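Local structure of phospho-furanose lactonase (Mycoplasma synoviae, 3OVG) at residues D14-V17 with E18-G21; A50-K53 with E54-F58; G206-P209 with D210-Q213; L320-N323 with P324-V327. The protein hydrolyses the phosphorylated lactones D-xylono-1,4-lactone 5-phosphate and L-arabino-1,4-lactone 5-phosphate, as well as carboxy 1,4-lactones, in a site that binds two zinc ions. One frame throughout, in Å; residues are numbered along the deposited sequence.

Contact 1: residues D14-V17 with E18-G21; sequences DIPV and EKLG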
ATOM      1  N   ASP A  14      -3.565  31.138  36.197  1.00 19.25           N
ATOM      2  CA  ASP A  14      -2.617  30.516  37.086  1.00 18.37           C
ATOM      3  C   ASP A  14      -3.377  30.102  38.313  1.00 21.40           C
ATOM      4  O   ASP A  14      -4.240  30.841  38.780  1.00 21.58           O
ATOM      5  CB  ASP A  14      -1.514  31.510  37.440  1.00 19.14           C
ATOM      6  CG  ASP A  14      -0.617  31.824  36.244  1.00 21.26           C
ATOM      7  OD1 ASP A  14      -0.825  31.219  35.162  1.00 20.93           O
ATOM      8  OD2 ASP A  14       0.290  32.672  36.368  1.00 21.17           O
ATOM      9  N   ILE A  15      -3.100  28.906  38.823  1.00 19.87           N
ATOM     10  CA  ILE A  15      -3.690  28.472  40.077  1.00 19.56           C
ATOM     11  C   ILE A  15      -2.611  28.023  41.048  1.00 20.28           C
ATOM     12  O   ILE A  15      -1.545  27.597  40.633  1.00 22.75           O
ATOM     13  CB  ILE A  15      -4.636  27.262  39.894  1.00 20.04           C
ATOM     14  CG1 ILE A  15      -3.849  26.046  39.412  1.00 18.50           C
ATOM     15  CG2 ILE A  15      -5.751  27.602  38.923  1.00 21.40           C
ATOM     16  CD1 ILE A  15      -4.717  24.825  39.218  1.00 21.82           C
ATOM     17  N   PRO A  16      -2.898  28.081  42.355  1.00 20.36           N
ATOM     18  CA  PRO A  16      -1.917  27.513  43.296  1.00 24.28           C
ATOM     19  C   PRO A  16      -1.750  26.028  43.004  1.00 22.65           C
ATOM     20  O   PRO A  16      -2.726  25.351  42.685  1.00 23.00           O
ATOM     21  CB  PRO A  16      -2.574  27.690  44.675  1.00 22.46           C
ATOM     22  CG  PRO A  16      -3.679  28.699  44.483  1.00 26.85           C
ATOM     23  CD  PRO A  16      -4.103  28.619  43.012  1.00 22.36           C
ATOM     24  N   VAL A  17      -0.541  25.506  43.138  1.00 23.38           N
ATOM     25  CA  VAL A  17      -0.347  24.100  42.811  1.00 22.27           C
ATOM     26  C   VAL A  17      -1.205  23.149  43.671  1.00 22.01           C
ATOM     27  O   VAL A  17      -1.493  22.036  43.262  1.00 21.56           O
ATOM     28  CB  VAL A  17       1.141  23.694  42.856  1.00 22.53           C
ATOM     29  CG1 VAL A  17       1.909  24.379  41.729  1.00 20.15           C
ATOM     30  CG2 VAL A  17       1.740  23.991  44.246  1.00 23.29           C
ATOM     31  N   GLU A  18      -1.623  23.586  44.854  1.00 25.36           N
ATOM     32  CA  GLU A  18      -2.413  22.729  45.743  1.00 23.51           C
ATOM     33  C   GLU A  18      -3.764  22.470  45.125  1.00 22.52           C
ATOM     34  O   GLU A  18      -4.475  21.601  45.570  1.00 22.72           O
ATOM     35  CB  GLU A  18      -2.587  23.386  47.115  1.00 26.25           C
ATOM     36  CG  GLU A  18      -1.252  23.624  47.862  1.00 31.09           C
ATOM     37  CD  GLU A  18      -0.424  24.833  47.351  1.00 30.77           C
ATOM     38  OE1 GLU A  18      -0.913  25.687  46.555  1.00 25.01           O
ATOM     39  OE2 GLU A  18       0.750  24.916  47.765  1.00 36.29           O
ATOM     40  N   LYS A  19      -4.097  23.212  44.066  1.00 21.68           N
ATOM     41  CA  LYS A  19      -5.411  23.111  43.437  1.00 20.13           C
ATOM     42  C   LYS A  19      -5.367  22.157  42.218  1.00 20.79           C
ATOM     43  O   LYS A  19      -6.390  21.853  41.618  1.00 20.57           O
ATOM     44  CB  LYS A  19      -5.858  24.505  43.001  1.00 24.09           C
ATOM     45  CG  LYS A  19      -7.302  24.829  43.247  1.00 34.38           C
ATOM     46  CD  LYS A  19      -7.507  25.696  44.496  1.00 37.90           C
ATOM     47  CE  LYS A  19      -7.382  27.189  44.134  1.00 40.79           C
ATOM     48  NZ  LYS A  19      -8.224  28.114  44.979  1.00 44.36           N
ATOM     49  N   LEU A  20      -4.175  21.705  41.856  1.00 18.18           N
ATOM     50  CA  LEU A  20      -4.019  20.724  40.781  1.00 19.27           C
ATOM     51  C   LEU A  20      -4.744  19.408  41.095  1.00 19.24           C
ATOM     52  O   LEU A  20      -5.357  18.835  40.206  1.00 17.60           O
ATOM     53  CB  LEU A  20      -2.527  20.468  40.469  1.00 18.16           C
ATOM     54  CG  LEU A  20      -1.769  21.534  39.638  1.00 17.06           C
ATOM     55  CD1 LEU A  20      -0.228  21.429  39.691  1.00 15.39           C
ATOM     56  CD2 LEU A  20      -2.218  21.546  38.173  1.00 18.53           C
ATOM     57  N   GLY A  21      -4.658  18.936  42.347  1.00 18.15           N
ATOM     58  CA  GLY A  21      -5.259  17.668  42.742  1.00 17.70           C
ATOM     59  C   GLY A  21      -4.709  16.497  41.937  1.00 19.23           C
ATOM     60  O   GLY A  21      -3.553  16.540  41.473  1.00 15.26           O
TER
HETATM   61  O   HOH W   1      -2.170  19.496  44.236  1.00 19.57           O

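Contact 2: residues A50-K53 with E54-F58; sequences ASIK and EFKEF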
ATOM      1  N   ALA A  50     -18.578  14.982  23.728  1.00 19.81           N
ATOM      2  CA  ALA A  50     -18.010  13.719  24.203  1.00 20.81           C
ATOM      3  C   ALA A  50     -16.830  13.913  25.134  1.00 19.80           C
ATOM      4  O   ALA A  50     -16.635  13.116  26.052  1.00 17.86           O
ATOM      5  CB  ALA A  50     -17.612  12.832  23.037  1.00 19.10           C
ATOM      6  N   SER A  51     -16.017  14.937  24.874  1.00 18.64           N
ATOM      7  CA  SER A  51     -14.808  15.165  25.674  1.00 18.67           C
ATOM      8  C   SER A  51     -15.189  15.594  27.083  1.00 20.40           C
ATOM      9  O   SER A  51     -14.588  15.151  28.107  1.00 17.54           O
ATOM     10  CB  SER A  51     -13.917  16.231  25.029  1.00 17.88           C
ATOM     11  OG  SER A  51     -13.449  15.799  23.764  1.00 17.55           O
ATOM     12  N   ILE A  52     -16.187  16.477  27.134  1.00 18.42           N
ATOM     13  CA  ILE A  52     -16.708  16.977  28.403  1.00 17.28           C
ATOM     14  C   ILE A  52     -17.307  15.847  29.242  1.00 19.77           C
ATOM     15  O   ILE A  52     -17.061  15.764  30.440  1.00 20.19           O
ATOM     16  CB  ILE A  52     -17.747  18.060  28.143  1.00 18.58           C
ATOM     17  CG1 ILE A  52     -17.077  19.294  27.505  1.00 18.94           C
ATOM     18  CG2 ILE A  52     -18.494  18.396  29.402  1.00 21.55           C
ATOM     19  CD1 ILE A  52     -18.042  20.398  27.089  1.00 22.04           C
ATOM     20  N   LYS A  53     -18.094  14.971  28.625  1.00 19.82           N
ATOM     21  CA  LYS A  53     -18.624  13.824  29.378  1.00 21.14           C
ATOM     22  C   LYS A  53     -17.483  12.944  29.871  1.00 18.85           C
ATOM     23  O   LYS A  53     -17.534  12.424  30.965  1.00 16.62           O
ATOM     24  CB  LYS A  53     -19.578  12.981  28.522  1.00 20.25           C
ATOM     25  CG  LYS A  53     -20.826  13.726  28.015  1.00 22.50           C
ATOM     26  CD  LYS A  53     -21.535  12.892  26.928  1.00 24.16           C
ATOM     27  CE  LYS A  53     -22.834  13.580  26.487  1.00 28.52           C
ATOM     28  NZ  LYS A  53     -23.472  12.945  25.287  1.00 26.05           N
ATOM     29  N   GLU A  54     -16.443  12.762  29.059  1.00 18.22           N
ATOM     30  CA  GLU A  54     -15.300  11.966  29.527  1.00 18.63           C
ATOM     31  C   GLU A  54     -14.634  12.648  30.728  1.00 19.98           C
ATOM     32  O   GLU A  54     -14.342  12.014  31.748  1.00 19.56           O
ATOM     33  CB  GLU A  54     -14.283  11.687  28.388  1.00 17.37           C
ATOM     34  CG  GLU A  54     -13.289  10.537  28.635  1.00 16.74           C
ATOM     35  CD  GLU A  54     -13.938   9.126  28.583  1.00 19.69           C
ATOM     36  OE1 GLU A  54     -15.169   8.997  28.326  1.00 18.60           O
ATOM     37  OE2 GLU A  54     -13.212   8.145  28.826  1.00 18.91           O
ATOM     38  N   PHE A  55     -14.394  13.954  30.604  1.00 19.62           N
ATOM     39  CA  PHE A  55     -13.756  14.716  31.666  1.00 17.30           C
ATOM     40  C   PHE A  55     -14.542  14.577  32.990  1.00 20.57           C
ATOM     41  O   PHE A  55     -13.939  14.384  34.059  1.00 18.01           O
ATOM     42  CB  PHE A  55     -13.650  16.188  31.266  1.00 17.53           C
ATOM     43  CG  PHE A  55     -12.497  16.933  31.925  1.00 18.06           C
ATOM     44  CD1 PHE A  55     -12.152  16.696  33.260  1.00 17.15           C
ATOM     45  CD2 PHE A  55     -11.750  17.852  31.200  1.00 17.52           C
ATOM     46  CE1 PHE A  55     -11.099  17.374  33.877  1.00 16.41           C
ATOM     47  CE2 PHE A  55     -10.686  18.551  31.806  1.00 19.16           C
ATOM     48  CZ  PHE A  55     -10.352  18.298  33.150  1.00 15.04           C
ATOM     49  N   LYS A  56     -15.879  14.675  32.900  1.00 20.39           N
ATOM     50  CA  LYS A  56     -16.775  14.489  34.060  1.00 16.86           C
ATOM     51  C   LYS A  56     -16.640  13.095  34.695  1.00 20.46           C
ATOM     52  O   LYS A  56     -16.706  12.947  35.919  1.00 18.82           O
ATOM     53  CB  LYS A  56     -18.237  14.762  33.668  1.00 20.93           C
ATOM     54  CG  LYS A  56     -18.525  16.269  33.403  1.00 24.38           C
ATOM     55  CD  LYS A  56     -19.954  16.530  32.869  1.00 23.85           C
ATOM     56  CE  LYS A  56     -20.308  18.037  32.865  1.00 27.86           C
ATOM     57  NZ  LYS A  56     -21.539  18.388  32.054  1.00 31.11           N
ATOM     58  N   GLU A  57     -16.450  12.060  33.890  1.00 18.31           N
ATOM     59  CA  GLU A  57     -16.185  10.755  34.504  1.00 22.10           C
ATOM     60  C   GLU A  57     -14.866  10.746  35.298  1.00 22.42           C
ATOM     61  O   GLU A  57     -14.756  10.169  36.393  1.00 22.28           O
ATOM     62  CB  GLU A  57     -16.198   9.648  33.453  1.00 20.45           C
ATOM     63  CG  GLU A  57     -17.597   9.368  32.976  1.00 22.56           C
ATOM     64  CD  GLU A  57     -17.665   8.337  31.869  1.00 24.63           C
ATOM     65  OE1 GLU A  57     -16.756   7.481  31.754  1.00 22.42           O
ATOM     66  OE2 GLU A  57     -18.651   8.402  31.087  1.00 26.61           O
ATOM     67  N   PHE A  58     -13.852  11.372  34.722  1.00 20.22           N
ATOM     68  CA  PHE A  58     -12.561  11.497  35.382  1.00 19.85           C
ATOM     69  C   PHE A  58     -12.695  12.245  36.709  1.00 19.35           C
ATOM     70  O   PHE A  58     -12.091  11.868  37.695  1.00 20.33           O
ATOM     71  CB  PHE A  58     -11.603  12.213  34.421  1.00 19.69           C
ATOM     72  CG  PHE A  58     -10.253  12.572  35.001  1.00 19.27           C
ATOM     73  CD1 PHE A  58      -9.281  11.605  35.172  1.00 18.40           C
ATOM     74  CD2 PHE A  58      -9.941  13.888  35.295  1.00 17.74           C
ATOM     75  CE1 PHE A  58      -8.029  11.917  35.632  1.00 17.31           C
ATOM     76  CE2 PHE A  58      -8.675  14.226  35.784  1.00 18.57           C
ATOM     77  CZ  PHE A  58      -7.714  13.236  35.962  1.00 18.61           C
TER

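Contact 3: residues G206-P209 with D210-Q213; sequences GANP and DKIQ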
ATOM      1  N   GLY A 206      20.729  23.635  30.337  1.00 20.48           N
ATOM      2  CA  GLY A 206      20.491  24.423  31.530  1.00 21.26           C
ATOM      3  C   GLY A 206      19.087  24.245  32.097  1.00 21.49           C
ATOM      4  O   GLY A 206      18.722  24.905  33.057  1.00 22.05           O
ATOM      5  N   ALA A 207      18.282  23.357  31.523  1.00 19.03           N
ATOM      6  CA  ALA A 207      16.939  23.154  32.075  1.00 19.19           C
ATOM      7  C   ALA A 207      17.018  22.532  33.462  1.00 17.43           C
ATOM      8  O   ALA A 207      17.945  21.794  33.740  1.00 19.18           O
ATOM      9  CB  ALA A 207      16.052  22.308  31.126  1.00 17.19           C
ATOM     10  N   ASN A 208      16.055  22.853  34.326  1.00 17.81           N
ATOM     11  CA  ASN A 208      15.938  22.222  35.643  1.00 21.21           C
ATOM     12  C   ASN A 208      15.341  20.805  35.555  1.00 19.31           C
ATOM     13  O   ASN A 208      14.179  20.654  35.154  1.00 18.09           O
ATOM     14  CB  ASN A 208      15.066  23.111  36.531  1.00 21.09           C
ATOM     15  CG  ASN A 208      14.956  22.608  37.979  1.00 21.71           C
ATOM     16  OD1 ASN A 208      15.485  21.560  38.357  1.00 21.13           O
ATOM     17  ND2 ASN A 208      14.233  23.372  38.791  1.00 19.97           N
ATOM     18  N   PRO A 209      16.112  19.774  35.964  1.00 18.54           N
ATOM     19  CA  PRO A 209      15.589  18.405  35.947  1.00 18.78           C
ATOM     20  C   PRO A 209      14.222  18.336  36.630  1.00 19.57           C
ATOM     21  O   PRO A 209      13.411  17.479  36.336  1.00 18.20           O
ATOM     22  CB  PRO A 209      16.591  17.614  36.812  1.00 20.93           C
ATOM     23  CG  PRO A 209      17.775  18.500  36.999  1.00 23.07           C
ATOM     24  CD  PRO A 209      17.367  19.902  36.727  1.00 20.52           C
ATOM     25  N   ASP A 210      13.996  19.218  37.587  1.00 20.09           N
ATOM     26  CA  ASP A 210      12.746  19.180  38.337  1.00 23.77           C
ATOM     27  C   ASP A 210      11.506  19.558  37.547  1.00 21.11           C
ATOM     28  O   ASP A 210      10.381  19.338  38.023  1.00 23.35           O
ATOM     29  CB  ASP A 210      12.818  20.088  39.564  1.00 23.30           C
ATOM     30  CG  ASP A 210      12.714  19.311  40.836  1.00 32.17           C
ATOM     31  OD1 ASP A 210      13.720  18.633  41.176  1.00 32.01           O
ATOM     32  OD2 ASP A 210      11.617  19.356  41.474  1.00 31.54           O
ATOM     33  N   LYS A 211      11.714  20.156  36.383  1.00 19.48           N
ATOM     34  CA  LYS A 211      10.626  20.631  35.507  1.00 19.61           C
ATOM     35  C   LYS A 211      10.350  19.680  34.328  1.00 18.31           C
ATOM     36  O   LYS A 211       9.476  19.956  33.467  1.00 16.63           O
ATOM     37  CB  LYS A 211      10.975  21.997  34.923  1.00 18.36           C
ATOM     38  CG  LYS A 211      11.091  23.144  35.904  1.00 19.72           C
ATOM     39  CD  LYS A 211       9.751  23.460  36.591  1.00 22.36           C
ATOM     40  CE  LYS A 211       9.584  22.658  37.901  1.00 22.73           C
ATOM     41  NZ  LYS A 211       8.679  23.356  38.844  1.00 26.34           N
ATOM     42  N   ILE A 212      11.074  18.564  34.295  1.00 16.12           N
ATOM     43  CA  ILE A 212      11.094  17.705  33.119  1.00 17.30           C
ATOM     44  C   ILE A 212      10.338  16.410  33.325  1.00 16.71           C
ATOM     45  O   ILE A 212      10.676  15.610  34.209  1.00 16.78           O
ATOM     46  CB  ILE A 212      12.548  17.320  32.717  1.00 17.31           C
ATOM     47  CG1 ILE A 212      13.420  18.570  32.506  1.00 15.66           C
ATOM     48  CG2 ILE A 212      12.557  16.301  31.515  1.00 15.52           C
ATOM     49  CD1 ILE A 212      14.839  18.235  32.016  1.00 15.97           C
ATOM     50  N   GLN A 213       9.339  16.193  32.480  1.00 15.15           N
ATOM     51  CA  GLN A 213       8.763  14.860  32.328  1.00 14.81           C
ATOM     52  C   GLN A 213       9.132  14.221  30.989  1.00 14.84           C
ATOM     53  O   GLN A 213       9.191  14.906  29.926  1.00 12.71           O
ATOM     54  CB  GLN A 213       7.248  14.931  32.403  1.00 15.78           C
ATOM     55  CG  GLN A 213       6.686  15.124  33.801  1.00 17.24           C
ATOM     56  CD  GLN A 213       5.192  15.345  33.756  1.00 18.41           C
ATOM     57  OE1 GLN A 213       4.737  16.467  33.490  1.00 17.11           O
ATOM     58  NE2 GLN A 213       4.413  14.281  34.017  1.00 12.39           N
TER

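Contact 4: residues L320-N323 with P324-V327; sequences LVNN and PKRV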
ATOM      1  N   LEU A 320      -0.039  10.567  41.614  1.00 17.64           N
ATOM      2  CA  LEU A 320      -1.188  11.288  41.080  1.00 16.68           C
ATOM      3  C   LEU A 320      -1.228  12.759  41.517  1.00 18.64           C
ATOM      4  O   LEU A 320      -1.781  13.588  40.797  1.00 16.50           O
ATOM      5  CB  LEU A 320      -2.512  10.601  41.493  1.00 15.60           C
ATOM      6  CG  LEU A 320      -2.749   9.151  41.032  1.00 17.03           C
ATOM      7  CD1 LEU A 320      -3.968   8.582  41.700  1.00 20.58           C
ATOM      8  CD2 LEU A 320      -2.909   9.099  39.507  1.00 16.67           C
ATOM      9  N   VAL A 321      -0.701  13.066  42.708  1.00 18.91           N
ATOM     10  CA  VAL A 321      -0.918  14.390  43.329  1.00 18.63           C
ATOM     11  C   VAL A 321       0.352  15.162  43.625  1.00 17.22           C
ATOM     12  O   VAL A 321       0.525  16.274  43.138  1.00 17.53           O
ATOM     13  CB  VAL A 321      -1.730  14.267  44.631  1.00 20.07           C
ATOM     14  CG1 VAL A 321      -2.038  15.641  45.211  1.00 17.79           C
ATOM     15  CG2 VAL A 321      -2.998  13.526  44.353  1.00 17.71           C
ATOM     16  N   ASN A 322       1.228  14.569  44.432  1.00 18.18           N
ATOM     17  CA  ASN A 322       2.478  15.216  44.837  1.00 18.43           C
ATOM     18  C   ASN A 322       3.522  15.447  43.725  1.00 18.48           C
ATOM     19  O   ASN A 322       4.117  16.531  43.627  1.00 20.58           O
ATOM     20  CB  ASN A 322       3.121  14.498  46.044  1.00 19.17           C
ATOM     21  CG  ASN A 322       2.342  14.719  47.346  1.00 19.76           C
ATOM     22  OD1 ASN A 322       1.724  15.764  47.542  1.00 20.85           O
ATOM     23  ND2 ASN A 322       2.360  13.724  48.230  1.00 19.99           N
ATOM     24  N   ASN A 323       3.735  14.445  42.885  1.00 17.80           N
ATOM     25  CA  ASN A 323       4.715  14.579  41.812  1.00 16.05           C
ATOM     26  C   ASN A 323       4.259  15.629  40.789  1.00 19.43           C
ATOM     27  O   ASN A 323       5.034  16.502  40.399  1.00 20.10           O
ATOM     28  CB  ASN A 323       5.004  13.224  41.177  1.00 16.30           C
ATOM     29  CG  ASN A 323       5.547  12.199  42.198  1.00 17.89           C
ATOM     30  OD1 ASN A 323       5.652  10.989  41.901  1.00 18.62           O
ATOM     31  ND2 ASN A 323       5.869  12.669  43.392  1.00 15.01           N
ATOM     32  N   PRO A 324       2.983  15.583  40.382  1.00 17.93           N
ATOM     33  CA  PRO A 324       2.571  16.636  39.437  1.00 18.67           C
ATOM     34  C   PRO A 324       2.584  18.049  40.040  1.00 19.47           C
ATOM     35  O   PRO A 324       2.836  19.037  39.319  1.00 18.59           O
ATOM     36  CB  PRO A 324       1.152  16.221  39.030  1.00 16.77           C
ATOM     37  CG  PRO A 324       1.058  14.756  39.358  1.00 17.36           C
ATOM     38  CD  PRO A 324       1.942  14.560  40.580  1.00 15.86           C
ATOM     39  N   LYS A 325       2.315  18.140  41.346  1.00 18.95           N
ATOM     40  CA  LYS A 325       2.356  19.406  42.054  1.00 19.87           C
ATOM     41  C   LYS A 325       3.763  19.998  41.966  1.00 18.14           C
ATOM     42  O   LYS A 325       3.949  21.221  41.794  1.00 17.99           O
ATOM     43  CB  LYS A 325       1.920  19.205  43.518  1.00 22.09           C
ATOM     44  CG  LYS A 325       2.001  20.432  44.381  1.00 20.95           C
ATOM     45  CD  LYS A 325       0.911  20.400  45.489  1.00 26.50           C
ATOM     46  CE  LYS A 325       1.321  19.611  46.707  1.00 32.08           C
ATOM     47  NZ  LYS A 325       1.887  20.520  47.776  1.00 37.41           N
ATOM     48  N   ARG A 326       4.742  19.111  42.057  1.00 17.76           N
ATOM     49  CA  ARG A 326       6.154  19.451  41.889  1.00 20.20           C
ATOM     50  C   ARG A 326       6.521  19.781  40.444  1.00 20.11           C
ATOM     51  O   ARG A 326       7.014  20.861  40.159  1.00 20.56           O
ATOM     52  CB  ARG A 326       7.047  18.314  42.390  1.00 21.83           C
ATOM     53  CG  ARG A 326       8.509  18.559  42.120  1.00 26.06           C
ATOM     54  CD  ARG A 326       9.407  17.495  42.770  1.00 28.09           C
ATOM     55  NE  ARG A 326       9.245  16.148  42.208  1.00 25.82           N
ATOM     56  CZ  ARG A 326       9.633  15.800  40.983  1.00 27.16           C
ATOM     57  NH1 ARG A 326      10.177  16.702  40.173  1.00 25.55           N
ATOM     58  NH2 ARG A 326       9.461  14.551  40.550  1.00 23.62           N
ATOM     59  N   VAL A 327       6.274  18.857  39.526  1.00 21.05           N
ATOM     60  CA  VAL A 327       6.829  18.982  38.180  1.00 17.54           C
ATOM     61  C   VAL A 327       6.103  20.007  37.295  1.00 20.99           C
ATOM     62  O   VAL A 327       6.689  20.491  36.333  1.00 21.51           O
ATOM     63  CB  VAL A 327       6.913  17.627  37.464  1.00 20.68           C
ATOM     64  CG1 VAL A 327       7.764  16.671  38.267  1.00 23.00           C
ATOM     65  CG2 VAL A 327       5.504  17.030  37.231  1.00 16.55           C
TER

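Contact 1: residues D14-V17 with E18-G21
Lys19 folds back over Ile15 and Pro16 in a 3-10 turn, made of two overlapping type I turns, that leads from the hairpin strand 13-16 to 22-25, a strand of the TIM barrel. Its CB starts 3.3 Å from Pro16 O and also meets Ile15 CD1. The chain then bends at chi2 (101°) and again further out, which brings CE to 3.7 Å from Pro16 CD, with Pro16 CG slightly farther; over this part the lysine and the proline ring run side by side and point the same way. The turn itself rests on two bonds: Lys19 N donates to Pro16 O at 2.9 Å, and Leu20 N to Val17 O. Both donors stand above the carbonyl planes, the second 62° out of it. Glu18 bends at chi2, bringing OE1 to 3.2 Å from Pro16 CB, while CD lies against Val17 CG2. Leu20 CD1 approaches Val17 CB at 4.1 Å on the buried side, where Leu20 also touches Ala8 and Ile96. A water extends the turn by one residue, donating to Val17 O at 2.8 Å and accepting from Gly21 N.

Contact 2: residues A50-K53 with E54-F58
Backbone bonding joins Ala50-Lys53 to the next turn: Glu54 N donates to Ala50 O, Phe55 N to Ser51 O, Lys56 N to Ile52 O and Glu57 N to Lys53 O. Each bond spans four residues, and the shortest runs from Phe55 N to Ser51 O at 2.8 Å. All four donors lie within 30° of the carbonyl plane, the shallow tilt of a regular alpha helix. Apolar packing is carried by Ile52 and Lys56, one turn apart. Lys56 has CG beside its own backbone N (chi1 -71°), with the chain extended beyond; this lays it alongside Ile52, pointing the same way. Its CG sits 3.3 Å from Ile52 O, and CE then comes 3.9 Å from the Ile52 CG2 branch. The residues belong to helix 48-60, which forms a beta-alpha-beta crossover between parallel strands 22-25 and 63-68 of the TIM barrel. On its buried face, Phe55 meets the ring of Phe29, the planes about 15° apart, and also touches Ile66. Polar contacts form a third group. Ser51 OG bonds back to Asn47 O. Glu54 CB lies 3.5 Å from Ser51 O, but its carboxylate is directed at the start of helix 282-287 and the loop before 296-309, OE1 to Asn283 ND2 and OE2 to the backbone N of both Arg282 and Leu295. Glu57 OE2 pairs with Arg282 NH1 in a salt bridge and accepts a hydrogen bond from Asn283 ND2.

Contact 3: residues G206-P209 with D210-Q213
The amide of Asn208 and the carboxylate of Asp210 lie side by side, pointing the same way, with their planes 36° apart. One face of the amide carries both the backbone N and the CB of Asp210. From that face Asp210 N donates to Asn208 OD1 at 2.9 Å, well above the amide plane (65° out of it), and Asp210 CB sits 3.3 Å from the same oxygen. The other end of the amide is taken by Asp331, whose OD2 bonds to Asn208 ND2. Asn208 CG is anti to its N (chi1 -176°), which swings OD1 forward over the start of the turn. This is an Asx turn with proline in the middle, laid over a type I turn closed by Lys211 N and Asn208 O at 2.8 Å. A second such turn follows, in which Ile212 N reaches Pro209 O with a longer bond of 3.3 Å. Together they carry the chain from the Schellman motif at Gly206, which ends helix 195-205, into barrel strand 212-215. Ile212 lies over the turn, CG1 3.5 Å from Asn208 O, and makes the apolar contact of CD1 with Ala207 CB at 4.3 Å. Lys211 CG rests on Asn208 CB, while its NZ bonds to the backbone oxygens of Ala329 and Arg326. With a donor at OD1 and an acceptor at ND2, the Asn208 amide is fixed in rotation, and its oxygen occupies an N-H at the open start of the 3-10 turn.

Contact 4: residues L320-N323 with P324-V327
Lys325 and Asn322 are brought together by different first torsions. The lysine CG stands opposite its backbone N (chi1 176°), whereas Asn322 places CG beside its own N (chi1 -71°). The two side chains therefore run alongside each other in the same direction, and Lys325 CE passes 4.0 Å from Asn322 OD1. The amide nitrogen of Asn322 turns back along the helix to Asp318 OD1, a bond that sets the rotation of the group. In Val327 the first torsion directs CG2 to 3.2 Å from Asn323 O, with CG1 a little farther from the same atom. That oxygen also accepts the N-H of Val327 at 2.8 Å, nearly along the C=O axis. These residues form the end of helix 313-327, which packs against strands 22-25 and 269-271 of the TIM barrel, and Pro324 touches both. The proline has no N-H to offer the preceding turn, and the helix is kinked there after a wider pi-type turn at 320-322. Its ring occupies the place of the missing bond: CG lies 3.4 Å from Leu320 O, and CD equally close to Val321 O. Regular bonding resumes at once, Lys325 N donating to Val321 O at 3.1 Å with an N-H...O angle of 146°, followed by Arg326 N to Asn322 O. The Arg326 side chain starts with CB 3.4 Å from Asn323 O, bends at chi3, and its NH2 bonds to Lys267 O and Thr236 OG1.

In the fold
Contacts 1 and 3 both touch contact 4 but not each other, their nearest atoms about 7 Å apart. In contact 1, Val17 and Leu20 pack on Lys325 and Pro324 of contact 4, with Val17 CG2 3.6 Å from Lys325 CG. Contact 3 approaches the same helix end by charge and packing: Asp210 forms a long, weak ion pair with Arg326, and its backbone O packs on Val327 CG1. Contact 2 stands apart, its centre about 31 Å from that of contact 3 and across the chain's centre. Two 3-10 turns, contacts 1 and 3, thus lead into barrel strands, while contacts 2 and 4 are helical, one regular and one kinked by proline. Each is partly buried; exposed residues occur in contacts 1 and 2.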